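Local coordinates for protein cpftsy (Physcomitrella patens, PDB 4AK9) that probably acts as the chloroplast signal recognition particle receptor, a GTPase of the SIMIBI class that takes part in delivering proteins to the thylakoid membrane, at residues G80-G85 with K89-K94; L133-N138 with E164-R169; Q190-A195 with K230-A235; L211-N216 with A255-Q260; S283-D286 with P291-F294. All coordinates share one frame; numbering follows the deposited sequence.

Contact 1 of 5, residues G80-G85 with K89-K94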
# COMPACT_ATOMS: atom_id res chain seq x y z
N GLY A 80 -25.04 21.44 -0.81
CA GLY A 80 -25.86 21.70 0.36
C GLY A 80 -26.48 20.49 1.02
O GLY A 80 -27.17 20.63 2.04
N ARG A 81 -26.25 19.30 0.46
CA ARG A 81 -26.82 18.07 1.02
C ARG A 81 -26.15 17.65 2.34
O ARG A 81 -26.79 17.03 3.19
CB ARG A 81 -26.79 16.92 -0.00
CG ARG A 81 -27.36 17.32 -1.35
CD ARG A 81 -27.62 16.12 -2.24
NE ARG A 81 -27.46 16.49 -3.64
CZ ARG A 81 -26.31 16.36 -4.30
NH1 ARG A 81 -25.27 15.84 -3.68
NH2 ARG A 81 -26.22 16.72 -5.58
N LEU A 82 -24.87 17.98 2.50
CA LEU A 82 -24.16 17.63 3.72
C LEU A 82 -23.68 18.88 4.46
O LEU A 82 -22.99 19.73 3.88
CB LEU A 82 -22.94 16.72 3.39
CG LEU A 82 -23.18 15.39 2.68
CD1 LEU A 82 -21.81 14.78 2.30
CD2 LEU A 82 -23.97 14.44 3.58
N LYS A 83 -23.97 18.99 5.76
CA LYS A 83 -23.70 20.22 6.51
C LYS A 83 -23.12 19.98 7.87
O LYS A 83 -23.11 20.88 8.72
CB LYS A 83 -24.98 21.02 6.72
CG LYS A 83 -25.63 21.50 5.48
CD LYS A 83 -26.93 22.17 5.85
CE LYS A 83 -27.72 22.48 4.61
NZ LYS A 83 -26.94 23.37 3.70
N SER A 84 -22.68 18.77 8.13
CA SER A 84 -22.12 18.50 9.43
C SER A 84 -21.15 17.32 9.38
O SER A 84 -21.20 16.49 8.45
CB SER A 84 -23.22 18.21 10.45
OG SER A 84 -23.67 16.87 10.33
N GLY A 85 -20.28 17.26 10.38
CA GLY A 85 -19.38 16.13 10.58
C GLY A 85 -20.10 14.79 10.58
O GLY A 85 -19.73 13.89 9.81
N LYS A 89 -19.75 11.72 7.83
CA LYS A 89 -19.43 10.38 8.31
C LYS A 89 -20.42 9.37 7.78
O LYS A 89 -20.04 8.30 7.30
CB LYS A 89 -19.42 10.35 9.84
CG LYS A 89 -19.17 8.97 10.45
CD LYS A 89 -17.87 8.37 9.96
CE LYS A 89 -17.06 7.74 11.08
NZ LYS A 89 -17.86 6.84 11.94
N GLU A 90 -21.71 9.69 7.87
CA GLU A 90 -22.71 8.80 7.29
C GLU A 90 -22.55 8.64 5.80
O GLU A 90 -22.72 7.54 5.30
CB GLU A 90 -24.15 9.24 7.64
CG GLU A 90 -24.64 8.66 8.96
CD GLU A 90 -24.30 7.17 9.14
OE1 GLU A 90 -24.72 6.34 8.29
OE2 GLU A 90 -23.61 6.83 10.13
N ALA A 91 -22.21 9.73 5.08
CA ALA A 91 -22.09 9.63 3.63
C ALA A 91 -20.88 8.78 3.27
O ALA A 91 -20.89 8.02 2.28
CB ALA A 91 -21.99 11.00 3.00
N LEU A 92 -19.82 8.92 4.06
CA LEU A 92 -18.61 8.12 3.87
C LEU A 92 -18.94 6.61 3.93
O LEU A 92 -18.55 5.85 3.05
CB LEU A 92 -17.57 8.48 4.93
CG LEU A 92 -16.31 7.59 5.01
CD1 LEU A 92 -15.48 7.71 3.72
CD2 LEU A 92 -15.48 7.98 6.21
N LYS A 93 -19.69 6.20 4.95
CA LYS A 93 -20.07 4.79 5.08
C LYS A 93 -20.93 4.34 3.92
O LYS A 93 -20.72 3.25 3.38
CB LYS A 93 -20.79 4.53 6.41
CG LYS A 93 -19.93 4.80 7.63
CD LYS A 93 -20.70 4.61 8.96
CE LYS A 93 -21.32 3.22 9.03
NZ LYS A 93 -21.93 2.94 10.37
N LYS A 94 -21.92 5.16 3.53
CA LYS A 94 -22.81 4.77 2.42
C LYS A 94 -22.09 4.66 1.09
O LYS A 94 -22.39 3.78 0.31
CB LYS A 94 -24.00 5.73 2.29
CG LYS A 94 -24.93 5.63 3.46
CD LYS A 94 -26.03 6.68 3.43
CE LYS A 94 -26.89 6.57 4.70
NZ LYS A 94 -27.59 7.85 5.01

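Contact 2 of 5, residues L133-N138 with E164-R169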
# COMPACT_ATOMS: atom_id res chain seq x y z
N LEU A 133 -8.60 -23.77 1.38
CA LEU A 133 -9.23 -24.99 0.89
C LEU A 133 -9.79 -25.79 2.09
O LEU A 133 -10.94 -26.19 2.09
CB LEU A 133 -8.17 -25.80 0.14
CG LEU A 133 -8.46 -26.39 -1.26
CD1 LEU A 133 -9.86 -26.09 -1.69
CD2 LEU A 133 -7.46 -25.88 -2.29
N GLY A 134 -8.97 -25.99 3.11
CA GLY A 134 -9.41 -26.70 4.31
C GLY A 134 -10.55 -26.01 5.03
O GLY A 134 -11.54 -26.65 5.43
N LYS A 135 -10.47 -24.68 5.17
CA LYS A 135 -11.52 -23.99 5.88
C LYS A 135 -12.80 -23.92 5.06
O LYS A 135 -13.90 -23.86 5.65
CB LYS A 135 -11.07 -22.58 6.28
CG LYS A 135 -9.85 -22.57 7.21
CD LYS A 135 -9.64 -21.15 7.79
CE LYS A 135 -8.27 -21.03 8.41
NZ LYS A 135 -8.14 -19.76 9.27
N LEU A 136 -12.69 -23.90 3.73
CA LEU A 136 -13.91 -24.01 2.91
C LEU A 136 -14.58 -25.37 3.13
O LEU A 136 -15.81 -25.46 3.27
CB LEU A 136 -13.61 -23.84 1.41
CG LEU A 136 -13.41 -22.40 0.94
CD1 LEU A 136 -12.91 -22.38 -0.51
CD2 LEU A 136 -14.75 -21.65 1.10
N ALA A 137 -13.78 -26.41 3.08
CA ALA A 137 -14.27 -27.78 3.29
C ALA A 137 -15.04 -27.90 4.59
O ALA A 137 -16.10 -28.52 4.64
CB ALA A 137 -13.13 -28.73 3.30
N ASN A 138 -14.49 -27.29 5.64
CA ASN A 138 -15.09 -27.34 6.96
C ASN A 138 -16.47 -26.69 6.96
O ASN A 138 -17.40 -27.16 7.62
CB ASN A 138 -14.16 -26.68 7.98
CG ASN A 138 -14.83 -26.47 9.33
OD1 ASN A 138 -14.95 -27.41 10.12
ND2 ASN A 138 -15.26 -25.24 9.60
N GLU A 164 -4.08 -33.31 2.48
CA GLU A 164 -4.51 -34.59 3.07
C GLU A 164 -4.86 -34.41 4.56
O GLU A 164 -5.83 -34.98 5.07
CB GLU A 164 -3.41 -35.63 2.90
CG GLU A 164 -3.87 -37.08 2.99
CD GLU A 164 -2.85 -38.05 2.44
OE1 GLU A 164 -1.67 -37.65 2.24
OE2 GLU A 164 -3.22 -39.23 2.19
N VAL A 165 -4.09 -33.58 5.25
CA VAL A 165 -4.37 -33.31 6.65
C VAL A 165 -5.71 -32.59 6.81
O VAL A 165 -6.50 -32.90 7.71
CB VAL A 165 -3.23 -32.49 7.29
CG1 VAL A 165 -3.52 -32.24 8.75
CG2 VAL A 165 -1.90 -33.23 7.12
N TRP A 166 -5.97 -31.64 5.92
CA TRP A 166 -7.24 -30.94 5.96
C TRP A 166 -8.39 -31.85 5.60
O TRP A 166 -9.51 -31.70 6.14
CB TRP A 166 -7.21 -29.73 5.03
CG TRP A 166 -6.45 -28.59 5.62
CD1 TRP A 166 -5.18 -28.21 5.33
CD2 TRP A 166 -6.90 -27.73 6.67
NE1 TRP A 166 -4.82 -27.12 6.09
CE2 TRP A 166 -5.86 -26.82 6.93
CE3 TRP A 166 -8.09 -27.64 7.40
CZ2 TRP A 166 -5.97 -25.83 7.89
CZ3 TRP A 166 -8.20 -26.65 8.34
CH2 TRP A 166 -7.14 -25.76 8.58
N ALA A 167 -8.14 -32.80 4.70
CA ALA A 167 -9.21 -33.72 4.32
C ALA A 167 -9.62 -34.50 5.57
O ALA A 167 -10.81 -34.66 5.88
CB ALA A 167 -8.74 -34.66 3.22
N GLN A 168 -8.61 -34.93 6.31
CA GLN A 168 -8.83 -35.69 7.56
C GLN A 168 -9.55 -34.91 8.63
O GLN A 168 -10.55 -35.40 9.20
CB GLN A 168 -7.50 -36.21 8.11
CG GLN A 168 -6.95 -37.38 7.32
CD GLN A 168 -7.83 -38.62 7.47
OE1 GLN A 168 -8.00 -39.16 8.57
NE2 GLN A 168 -8.40 -39.09 6.35
N ARG A 169 -9.08 -33.70 8.92
CA ARG A 169 -9.72 -32.86 9.92
C ARG A 169 -11.18 -32.57 9.58
O ARG A 169 -12.04 -32.44 10.47
CB ARG A 169 -8.95 -31.54 10.04
CG ARG A 169 -9.51 -30.55 11.03
CD ARG A 169 -8.50 -29.42 11.27
NE ARG A 169 -7.16 -29.97 11.47
CZ ARG A 169 -6.07 -29.55 10.85
NH1 ARG A 169 -6.11 -28.51 10.01
NH2 ARG A 169 -4.91 -30.14 11.10

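Contact 3 of 5, residues Q190-A195 with K230-A235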
# COMPACT_ATOMS: atom_id res chain seq x y z
N GLN A 190 -9.38 -36.66 -12.96
CA GLN A 190 -9.66 -37.85 -12.17
C GLN A 190 -10.60 -37.53 -10.99
O GLN A 190 -11.52 -38.29 -10.72
CB GLN A 190 -8.35 -38.45 -11.66
CG GLN A 190 -8.52 -39.71 -10.81
CD GLN A 190 -7.18 -40.28 -10.36
OE1 GLN A 190 -6.12 -39.96 -10.93
NE2 GLN A 190 -7.21 -41.12 -9.32
N ALA A 191 -10.37 -36.42 -10.29
CA ALA A 191 -11.25 -36.09 -9.18
C ALA A 191 -12.64 -35.72 -9.64
O ALA A 191 -13.62 -36.05 -8.99
CB ALA A 191 -10.67 -34.94 -8.35
N VAL A 192 -12.74 -34.99 -10.76
CA VAL A 192 -14.08 -34.61 -11.21
C VAL A 192 -14.87 -35.85 -11.65
O VAL A 192 -16.05 -35.98 -11.29
CB VAL A 192 -14.06 -33.54 -12.30
CG1 VAL A 192 -15.47 -33.22 -12.72
CG2 VAL A 192 -13.38 -32.26 -11.75
N ARG A 193 -14.21 -36.74 -12.36
CA ARG A 193 -14.85 -37.99 -12.80
C ARG A 193 -15.33 -38.79 -11.61
O ARG A 193 -16.47 -39.26 -11.58
CB ARG A 193 -13.86 -38.84 -13.60
CG ARG A 193 -13.55 -38.29 -14.98
CD ARG A 193 -12.91 -39.36 -15.87
NE ARG A 193 -11.65 -39.86 -15.33
CZ ARG A 193 -10.46 -39.31 -15.59
NH1 ARG A 193 -10.39 -38.24 -16.37
NH2 ARG A 193 -9.35 -39.83 -15.08
N ARG A 194 -14.47 -38.90 -10.60
CA ARG A 194 -14.80 -39.65 -9.40
C ARG A 194 -15.99 -39.04 -8.68
O ARG A 194 -16.84 -39.75 -8.14
CB ARG A 194 -13.59 -39.75 -8.47
CG ARG A 194 -13.92 -40.44 -7.15
CD ARG A 194 -12.69 -40.78 -6.32
NE ARG A 194 -13.10 -41.09 -4.96
CZ ARG A 194 -12.29 -41.08 -3.91
NH1 ARG A 194 -11.00 -40.78 -4.06
NH2 ARG A 194 -12.78 -41.37 -2.70
N ALA A 195 -16.07 -37.72 -8.69
CA ALA A 195 -17.17 -37.06 -8.00
C ALA A 195 -18.49 -37.29 -8.72
O ALA A 195 -19.53 -37.36 -8.08
CB ALA A 195 -16.92 -35.59 -7.91
N LYS A 230 -13.87 -30.45 -19.48
CA LYS A 230 -14.07 -31.66 -20.30
C LYS A 230 -14.67 -32.79 -19.47
O LYS A 230 -15.55 -33.53 -19.94
CB LYS A 230 -12.76 -32.10 -20.90
CG LYS A 230 -12.85 -33.40 -21.68
CD LYS A 230 -11.58 -33.64 -22.45
CE LYS A 230 -11.51 -35.08 -22.92
NZ LYS A 230 -10.28 -35.29 -23.75
N ALA A 231 -14.22 -32.94 -18.22
CA ALA A 231 -14.77 -33.98 -17.35
C ALA A 231 -16.20 -33.66 -16.95
O ALA A 231 -17.01 -34.56 -16.75
CB ALA A 231 -13.91 -34.16 -16.10
N LEU A 232 -16.51 -32.38 -16.82
CA LEU A 232 -17.86 -31.96 -16.46
C LEU A 232 -18.12 -30.59 -17.04
O LEU A 232 -17.50 -29.60 -16.61
CB LEU A 232 -18.03 -31.97 -14.93
CG LEU A 232 -19.41 -31.64 -14.38
CD1 LEU A 232 -20.46 -32.66 -14.85
CD2 LEU A 232 -19.35 -31.64 -12.86
N SER A 233 -19.01 -30.52 -18.02
CA SER A 233 -19.17 -29.29 -18.81
C SER A 233 -19.66 -28.08 -18.01
O SER A 233 -19.40 -26.95 -18.41
CB SER A 233 -20.04 -29.53 -20.06
OG SER A 233 -21.40 -29.51 -19.74
N SER A 234 -20.32 -28.31 -16.88
CA SER A 234 -20.80 -27.21 -16.02
C SER A 234 -19.69 -26.63 -15.11
O SER A 234 -19.91 -25.65 -14.37
CB SER A 234 -21.99 -27.68 -15.16
OG SER A 234 -21.69 -28.87 -14.43
N ALA A 235 -18.52 -27.25 -15.17
CA ALA A 235 -17.41 -26.91 -14.27
C ALA A 235 -16.31 -26.13 -15.00
O ALA A 235 -16.16 -26.26 -16.24
CB ALA A 235 -16.84 -28.19 -13.67

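Contact 4 of 5, residues L211-N216 with A255-Q260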
# COMPACT_ATOMS: atom_id res chain seq x y z
N LEU A 211 4.14 -16.36 -7.60
CA LEU A 211 3.98 -14.91 -7.51
C LEU A 211 4.05 -14.27 -8.86
O LEU A 211 3.28 -13.35 -9.17
CB LEU A 211 5.06 -14.36 -6.61
CG LEU A 211 4.95 -12.87 -6.34
CD1 LEU A 211 3.56 -12.52 -5.82
CD2 LEU A 211 6.04 -12.54 -5.33
N HIS A 212 4.97 -14.75 -9.70
CA HIS A 212 5.03 -14.27 -11.08
C HIS A 212 4.78 -15.43 -12.04
O HIS A 212 5.51 -16.42 -12.02
CB HIS A 212 6.38 -13.61 -11.33
CG HIS A 212 6.64 -12.48 -10.38
ND1 HIS A 212 5.96 -11.29 -10.47
CD2 HIS A 212 7.45 -12.39 -9.30
CE1 HIS A 212 6.36 -10.49 -9.49
NE2 HIS A 212 7.26 -11.13 -8.77
N THR A 213 3.73 -15.29 -12.85
CA THR A 213 3.38 -16.31 -13.84
C THR A 213 4.39 -16.33 -14.97
O THR A 213 4.88 -15.28 -15.41
CB THR A 213 1.95 -16.08 -14.43
OG1 THR A 213 1.59 -17.17 -15.30
CG2 THR A 213 1.83 -14.74 -15.19
N ASN A 214 4.74 -17.53 -15.42
CA ASN A 214 5.46 -17.66 -16.67
C ASN A 214 4.58 -18.39 -17.67
O ASN A 214 3.49 -18.87 -17.31
CB ASN A 214 6.81 -18.37 -16.48
CG ASN A 214 6.68 -19.73 -15.80
OD1 ASN A 214 5.81 -20.54 -16.15
ND2 ASN A 214 7.56 -20.00 -14.84
N TYR A 215 5.05 -18.47 -18.91
CA TYR A 215 4.30 -19.09 -19.98
C TYR A 215 3.86 -20.49 -19.59
O TYR A 215 2.70 -20.85 -19.78
CB TYR A 215 5.17 -19.13 -21.24
CG TYR A 215 4.48 -19.70 -22.45
CD1 TYR A 215 3.65 -18.91 -23.24
CD2 TYR A 215 4.66 -21.04 -22.82
CE1 TYR A 215 3.02 -19.42 -24.35
CE2 TYR A 215 4.03 -21.56 -23.94
CZ TYR A 215 3.21 -20.74 -24.70
OH TYR A 215 2.57 -21.24 -25.82
N ASN A 216 4.78 -21.27 -19.02
CA ASN A 216 4.48 -22.67 -18.72
C ASN A 216 3.44 -22.83 -17.63
O ASN A 216 2.55 -23.65 -17.74
CB ASN A 216 5.74 -23.44 -18.35
CG ASN A 216 6.65 -23.66 -19.54
OD1 ASN A 216 6.28 -23.40 -20.69
ND2 ASN A 216 7.86 -24.16 -19.27
N ALA A 255 -3.50 -10.03 -8.73
CA ALA A 255 -4.91 -10.26 -9.07
C ALA A 255 -5.21 -10.00 -10.54
O ALA A 255 -5.97 -10.74 -11.20
CB ALA A 255 -5.81 -9.44 -8.20
N ARG A 256 -4.64 -8.93 -11.08
CA ARG A 256 -4.78 -8.64 -12.50
C ARG A 256 -4.16 -9.74 -13.35
O ARG A 256 -4.76 -10.17 -14.34
CB ARG A 256 -4.10 -7.31 -12.83
CG ARG A 256 -4.83 -6.14 -12.23
CD ARG A 256 -4.27 -4.80 -12.72
NE ARG A 256 -5.28 -3.76 -12.51
CZ ARG A 256 -5.24 -2.86 -11.54
NH1 ARG A 256 -4.21 -2.83 -10.69
NH2 ARG A 256 -6.22 -1.97 -11.44
N GLU A 257 -2.99 -10.20 -12.95
CA GLU A 257 -2.27 -11.23 -13.69
C GLU A 257 -3.05 -12.53 -13.71
O GLU A 257 -3.23 -13.13 -14.78
CB GLU A 257 -0.88 -11.46 -13.09
CG GLU A 257 0.08 -10.30 -13.33
CD GLU A 257 1.37 -10.38 -12.50
OE1 GLU A 257 1.92 -11.50 -12.36
OE2 GLU A 257 1.83 -9.31 -12.00
N PHE A 258 -3.53 -12.97 -12.55
CA PHE A 258 -4.31 -14.22 -12.53
C PHE A 258 -5.58 -14.14 -13.35
O PHE A 258 -5.98 -15.09 -14.02
CB PHE A 258 -4.60 -14.70 -11.09
CG PHE A 258 -3.53 -15.57 -10.52
CD1 PHE A 258 -2.37 -15.02 -9.98
CD2 PHE A 258 -3.64 -16.96 -10.57
CE1 PHE A 258 -1.35 -15.82 -9.47
CE2 PHE A 258 -2.63 -17.77 -10.06
CZ PHE A 258 -1.48 -17.20 -9.51
N ASN A 259 -6.25 -12.99 -13.34
CA ASN A 259 -7.51 -12.89 -14.06
C ASN A 259 -7.29 -12.85 -15.57
O ASN A 259 -8.19 -13.13 -16.35
CB ASN A 259 -8.30 -11.66 -13.59
CG ASN A 259 -9.68 -11.55 -14.25
OD1 ASN A 259 -10.54 -12.44 -14.16
ND2 ASN A 259 -9.91 -10.40 -14.89
N GLN A 260 -6.09 -12.50 -16.00
CA GLN A 260 -5.77 -12.62 -17.42
C GLN A 260 -5.56 -14.08 -17.82
O GLN A 260 -5.84 -14.44 -18.97
CB GLN A 260 -4.50 -11.84 -17.76
CG GLN A 260 -4.77 -10.37 -18.07
CD GLN A 260 -3.48 -9.63 -18.37
OE1 GLN A 260 -2.61 -9.53 -17.51
NE2 GLN A 260 -3.35 -9.12 -19.61
O HOH W 1 2.36 -10.81 -9.13

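Contact 5 of 5, residues S283-D286 with P291-F294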
# COMPACT_ATOMS: atom_id res chain seq x y z
N SER A 283 -10.74 -1.53 -2.45
CA SER A 283 -9.97 -1.23 -3.65
C SER A 283 -10.01 -2.35 -4.66
O SER A 283 -10.10 -2.10 -5.87
CB SER A 283 -8.52 -0.96 -3.27
OG SER A 283 -8.46 0.17 -2.37
N VAL A 284 -9.91 -3.59 -4.19
CA VAL A 284 -9.94 -4.72 -5.13
C VAL A 284 -11.31 -4.87 -5.80
O VAL A 284 -11.40 -5.10 -7.00
CB VAL A 284 -9.38 -6.06 -4.50
CG1 VAL A 284 -10.40 -6.74 -3.65
CG2 VAL A 284 -9.00 -7.03 -5.62
N VAL A 285 -12.38 -4.68 -5.04
CA VAL A 285 -13.72 -4.78 -5.63
C VAL A 285 -13.93 -3.64 -6.62
O VAL A 285 -14.40 -3.86 -7.74
CB VAL A 285 -14.80 -4.77 -4.54
CG1 VAL A 285 -16.22 -4.67 -5.18
CG2 VAL A 285 -14.68 -6.03 -3.69
N ASP A 286 -13.54 -2.43 -6.22
CA ASP A 286 -13.65 -1.24 -7.07
C ASP A 286 -12.85 -1.35 -8.37
O ASP A 286 -13.38 -1.10 -9.47
CB ASP A 286 -13.22 0.00 -6.28
CG ASP A 286 -13.35 1.28 -7.10
OD1 ASP A 286 -14.34 1.41 -7.87
OD2 ASP A 286 -12.44 2.15 -7.01
N PRO A 291 -16.42 -9.75 -7.11
CA PRO A 291 -16.70 -9.66 -5.67
C PRO A 291 -15.65 -10.37 -4.80
O PRO A 291 -14.99 -11.34 -5.20
CB PRO A 291 -18.07 -10.35 -5.54
CG PRO A 291 -18.08 -11.36 -6.68
CD PRO A 291 -17.40 -10.59 -7.81
N VAL A 292 -15.47 -9.83 -3.60
CA VAL A 292 -14.79 -10.57 -2.53
C VAL A 292 -15.87 -11.50 -1.95
O VAL A 292 -16.97 -11.04 -1.60
CB VAL A 292 -14.25 -9.61 -1.45
CG1 VAL A 292 -13.85 -10.42 -0.19
CG2 VAL A 292 -13.04 -8.82 -1.98
N LYS A 293 -15.58 -12.81 -1.88
CA LYS A 293 -16.58 -13.77 -1.44
C LYS A 293 -16.37 -14.27 -0.00
O LYS A 293 -17.35 -14.58 0.69
CB LYS A 293 -16.64 -14.97 -2.42
CG LYS A 293 -17.15 -14.55 -3.83
CD LYS A 293 -17.75 -15.71 -4.65
CE LYS A 293 -18.56 -15.08 -5.82
NZ LYS A 293 -19.36 -16.05 -6.60
N PHE A 294 -15.11 -14.32 0.42
CA PHE A 294 -14.74 -14.66 1.82
C PHE A 294 -13.61 -13.75 2.31
O PHE A 294 -12.74 -13.32 1.52
CB PHE A 294 -14.27 -16.11 1.91
CG PHE A 294 -15.35 -17.11 1.58
CD1 PHE A 294 -15.56 -17.51 0.26
CD2 PHE A 294 -16.16 -17.62 2.57
CE1 PHE A 294 -16.58 -18.42 -0.05
CE2 PHE A 294 -17.20 -18.53 2.26
CZ PHE A 294 -17.39 -18.93 0.94

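Contact 1 of 5, residues G80-G85 with K89-K94
The backbone N of Lys-89 donates to the carbonyl O of Gly-85 at 2.9 Å, the bond that closes the first turn of helix 85-101. Two residues after Leu-82, Ser-84 takes the N-cap position of this helix, its OG accepting from the backbone N of Gln-87. The side-chain contact across the turn is apolar: Leu-82 turns its forked end onto the methyl of Ala-91, with CD1 at 3.8 Å from Ala-91 CB and CD2 at 4.0 Å from the same atom, so both branches rest on the one methyl. With chi1 of -59°, Leu-82 CG lies opposite its own carbonyl carbon, and the fork reaches over to the second helix. The segment 80-85 is the connection between two helices of the SRP54-type helical bundle; it leaves helix 63-78 through a Schellman motif at Gly-80, whose positive phi suits glycine. Leu-82 also packs on Ile-73 and Ile-77 of that preceding helix, which places it in the angle between the two. Lys-89 brings its CB to 3.6 Å from Gly-85 O, while its bent chain leads away to a salt bridge between NZ and Asp-34.

Contact 2 of 5, residues L133-N138 with E164-R169
Two helices of the P-loop GTPase domain meet here: helix 126-142, whose start belongs to the probable Walker A P-loop, and helix 158-170, with Gly-134 set against the indole of Trp-166. Their backbones come within 5.0 Å at the CA atoms of Gly-134 and Trp-166, an approach that depends on the glycine, since a CB at its position would run into the indole. Gly-134 CA lies 3.2 Å from the plane of the indole, offset toward the rim, and its nearest ring atom is Trp-166 CE3 at 3.5 Å. With chi1 of -77°, the indole CG stands opposite the carbonyl carbon of Trp-166, carrying the ring across to the other helix. Arg-169 NH1, one turn further along the same helix, lies on the other side of the ring plane, likewise offset toward the rim, so the indole is held between a backbone carbon and a guanidinium nitrogen. An alanine at Trp-166 is likely to open a gap beside Gly-134 and leave the Arg-169 guanidinium without the ring it lies against. Lys-135 runs past the far end of the indole, and its NZ bonds to the carbonyl O of Gly-300. Its aliphatic part only skirts the ring, Lys-135 CG standing 4.4 Å from Trp-166 CH2.

Contact 3 of 5, residues Q190-A195 with K230-A235
Apolar packing joins the two segments, and Val-192 is its centre. One of its branches, CG1, meets both neighbours: it lies 3.6 Å from Leu-232 CB and 3.8 Å from Ala-231 CB. The CB of Val-192 follows at 3.9 Å from the methyl of Ala-231, so that this methyl rests against the stem of the valine as well as its branch. Val-192 has CG1 trans to its backbone N (chi1 180°), which points that branch at the end of the other helix, while CG2 stands opposite the carbonyl carbon. Leu-232 crosses Val-192 at about a right angle and presents its CB, with CD2 more distant at 4.2 Å from Val-192 CG1. Arg-193 adds a looser contact at the margin, where its CG approaches Ala-231 CB to 4.3 Å.

In the GTPase domain this joins helix 184-197 to the C-terminal end of helix 215-231, two helices that flank the central, mostly parallel sheet. Ala-191 and Ala-195 of the first of them pack on Leu-148 of strand 147-150, and Leu-232 reaches Pro-116, just ahead of strand 117-123.

Backbone hydrogen bonds shape each side rather than cross between them. Leu-232 is the first residue to leave the helical conformation, and the chain then folds through a type I beta turn from Leu-232 to Ala-235, in which Ala-235 N donates to Leu-232 O at 2.9 Å. Ala-235 O in turn accepts from the hydroxyl of Ser-229, linking the turn back to the helix.

Contact 4 of 5, residues L211-N216 with A255-Q260
Glu-257 sets its CG opposite its own carbonyl carbon (chi1 -70°) and stays extended at chi2 (168°), which carries the carboxylate across to the backbone of Leu-211, His-212 and Thr-213. Contact there is made through water more than by direct touch: a water donates to Leu-211 O at 2.7 Å and, weakly, to Glu-257 OE2 at 3.3 Å. The other carboxylate oxygen, Glu-257 OE1, lies 3.9 Å from Leu-211 O. From Thr-213, the methyl CG2 comes to 4.3 Å of the same oxygen. His-212 ND1 stands 4.5 Å from Glu-257 OE1, too far for contact, though the carboxylate might still favour a charged imidazole. The other ring nitrogen, NE2, bonds to Glu-53 of the second subunit, and Leu-211 N makes a weak bond to Asp-50 of the same subunit, so this loop takes part in the subunit interface. Downstream, Asn-214 occupies the N-cap of helix 215-231, with OD1 accepting from the backbone N of Leu-217. The segment 211-216 is thus the loop leading into helix 215-231, linked loosely through one water to helix 251-261; it directly follows the sequence DTSGR, probably the G3 (switch II) motif of SRP-type GTPases.

Contact 5 of 5, residues S283-D286 with P291-F294
Three valines form the contact, and one methyl of Val-292 serves both of the others. Its CG2 lies 3.7 Å from Val-285 CG2 and 3.8 Å from Val-284 CG1, so the two branches from successive helix residues bracket it. Val-292 crosses each of them at about a right angle. The torsions set up this meeting: Val-284 has CG1 between its backbone N and carbonyl carbon (chi1 80°), whereas Val-285 uses the branch opposite its carbonyl carbon. Beyond the methyls, Val-285 CG2 also comes within 3.9 Å of Val-292 N, bringing it up against the strand backbone. The next shell is supplied largely by strand 266-270, where Phe-267 touches both Val-284 and Val-292 and Leu-269 adds to the packing on Val-292. Backbone bonds from Pro-291 and Lys-293 to Phe-267 fix the register of the strand that carries Val-292. Toward helix 63-78, Asp-286 makes a salt bridge to Lys-68 and a hydrogen bond to Thr-65. Helix 280-288 thus forms the crossover of a beta-alpha-beta unit, between strand 266-270 and strand 292-296, the latter lying between 266-270 and the antiparallel strand 304-306 in the central sheet.

From the N terminus, contact 1 closes a short loop in the helical bundle, where helix 63-78 passes into helix 85-101. All the others lie in the GTPase domain. Contact 2 closes a longer loop that joins helix 126-142 to helix 158-170 around strand 147-150. Contacts 3 and 4 cross: segment 211-216 of contact 4 falls between the two segments of contact 3, and both use helix 215-231, contact 3 tying its C-terminal end to helix 184-197 and contact 4 its start to helix 251-261. Contact 5 closes a short loop within a beta-alpha-beta unit. It touches contact 2 through Leu-136 and Phe-294, whereas contact 1 stands apart, its centre about 45 Å from that of contact 2.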